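Local coordinates for protein 6'''-hydroxyparomomycin C oxidase (Microbacterium trichothecenolyticum, PDB 7DVE) that uses bound FAD and molecular oxygen to oxidise the C3 hydroxyl of the sugar in C-glycosides such as isoorientin and mangiferin, at residues G43-S47 with A66-S70. Numbering follows the deposited sequence.
Sequences GPTVS and AQRRS
Val46 packs against residues 66-70, at the C-terminal part of helix 60-69, and the contact is mainly apolar. Its CB lies 3.8 Å from Ala66 CB, and a methyl as small as alanine's lets the loop come this near. The two branches divide the work: CG1 lies anti to the carbonyl carbon (chi1 -56°) and meets Arg69 CB at 3.8 Å, while CG2 reaches Ser70 OG at 3.9 Å. Beside them, Pro44 rests its ring against the backbone carbonyl of Arg69, with CG 3.4 Å from Arg69 O.

The polar part belongs to Arg69. Its chain, bent at chi3 (85°), passes Val46 in the opposite sense and brings one guanidinium face against Pro44 CB and Val46 CG1. A water in the guanidinium plane accepts from Arg69 NH1 at 2.7 Å and donates to Val46 O at 3.1 Å. Cutting Arg69 back to an alanine would probably deprive that water of its N-H donor and uncover Pro44 and Val46.

Within 66-70, Ser70 OG donates to Ala66 O at 2.9 Å, tilted 29° from the carbonyl plane, which satisfies a hydroxyl buried beside Val46. Ser70 also touches Asn120, an FAD-binding residue, and Gly43 N is hydrogen-bonded to OE2 of Glu41, another. With no clear direct hydrogen bond between the segments, fitted apolar surfaces and one water bridge join the loop following Rossmann-type strand 37-40 to the next helix, Pro44's side chain lying about 8 Å from the FAD of this GMC oxidoreductase.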
loop_
_atom_site.group_PDB
_atom_site.type_symbol
_atom_site.label_atom_id
_atom_site.label_comp_id
_atom_site.label_asym_id
_atom_site.label_seq_id
_atom_site.Cartn_x
_atom_site.Cartn_y
_atom_site.Cartn_z
ATOM N N GLY A 43 5.841 5.221 -14.463
ATOM C CA GLY A 43 6.251 6.496 -13.904
ATOM C C GLY A 43 7.739 6.752 -14.046
ATOM O O GLY A 43 8.519 5.858 -14.400
ATOM N N PRO A 44 8.162 7.988 -13.796
ATOM C CA PRO A 44 9.598 8.293 -13.788
ATOM C C PRO A 44 10.278 7.775 -12.529
ATOM O O PRO A 44 9.648 7.321 -11.573
ATOM C CB PRO A 44 9.638 9.822 -13.831
ATOM C CG PRO A 44 8.338 10.235 -13.176
ATOM C CD PRO A 44 7.336 9.190 -13.574
ATOM N N THR A 45 11.604 7.860 -12.546
ATOM C CA THR A 45 12.403 7.767 -11.332
ATOM C C THR A 45 12.477 9.151 -10.712
ATOM O O THR A 45 12.998 10.075 -11.347
ATOM C CB THR A 45 13.818 7.280 -11.652
ATOM O OG1 THR A 45 13.750 6.173 -12.557
ATOM C CG2 THR A 45 14.551 6.882 -10.393
ATOM N N VAL A 46 11.995 9.302 -9.475
ATOM C CA VAL A 46 11.969 10.610 -8.825
ATOM C C VAL A 46 12.886 10.699 -7.613
ATOM O O VAL A 46 12.960 11.765 -6.993
ATOM C CB VAL A 46 10.531 11.013 -8.432
ATOM C CG1 VAL A 46 9.609 10.999 -9.663
ATOM C CG2 VAL A 46 9.992 10.088 -7.336
ATOM N N SER A 47 13.608 9.632 -7.267
ATOM C CA SER A 47 14.394 9.597 -6.038
ATOM C C SER A 47 15.580 8.656 -6.205
ATOM O O SER A 47 15.605 7.817 -7.108
ATOM C CB SER A 47 13.543 9.153 -4.852
ATOM O OG SER A 47 12.883 7.943 -5.161
ATOM N N ALA A 66 9.681 16.093 -7.271
ATOM C CA ALA A 66 9.520 14.645 -7.246
ATOM C C ALA A 66 8.052 14.262 -7.057
ATOM O O ALA A 66 7.513 13.372 -7.753
ATOM C CB ALA A 66 10.378 14.069 -6.122
ATOM N N GLN A 67 7.387 14.934 -6.115
ATOM C CA GLN A 67 5.966 14.679 -5.914
ATOM C C GLN A 67 5.172 14.945 -7.197
ATOM O O GLN A 67 4.416 14.082 -7.659
ATOM C CB GLN A 67 5.456 15.531 -4.756
ATOM C CG GLN A 67 6.135 15.171 -3.465
ATOM C CD GLN A 67 5.725 16.053 -2.312
ATOM O OE1 GLN A 67 5.801 17.271 -2.391
ATOM N NE2 GLN A 67 5.296 15.436 -1.227
ATOM N N ARG A 68 5.347 16.132 -7.795
ATOM C CA ARG A 68 4.537 16.497 -8.957
ATOM C C ARG A 68 4.776 15.535 -10.119
ATOM O O ARG A 68 3.834 15.154 -10.822
ATOM C CB ARG A 68 4.821 17.943 -9.377
ATOM N N ARG A 69 6.029 15.100 -10.303
ATOM C CA ARG A 69 6.362 14.109 -11.315
ATOM C C ARG A 69 5.736 12.746 -11.048
ATOM O O ARG A 69 5.669 11.933 -11.976
ATOM C CB ARG A 69 7.874 13.942 -11.413
ATOM C CG ARG A 69 8.585 15.123 -12.018
ATOM C CD ARG A 69 10.064 14.919 -11.868
ATOM N NE ARG A 69 10.581 14.106 -12.960
ATOM C CZ ARG A 69 11.698 13.391 -12.903
ATOM N NH1 ARG A 69 12.429 13.334 -11.797
ATOM N NH2 ARG A 69 12.088 12.717 -13.985
ATOM N N SER A 70 5.306 12.462 -9.812
ATOM C CA SER A 70 4.602 11.198 -9.559
ATOM C C SER A 70 3.099 11.229 -9.875
ATOM O O SER A 70 2.414 10.219 -9.650
ATOM C CB SER A 70 4.777 10.787 -8.093
ATOM O OG SER A 70 6.131 10.827 -7.697
HETATM O O HOH W 1 12.182 13.835 -9.107
#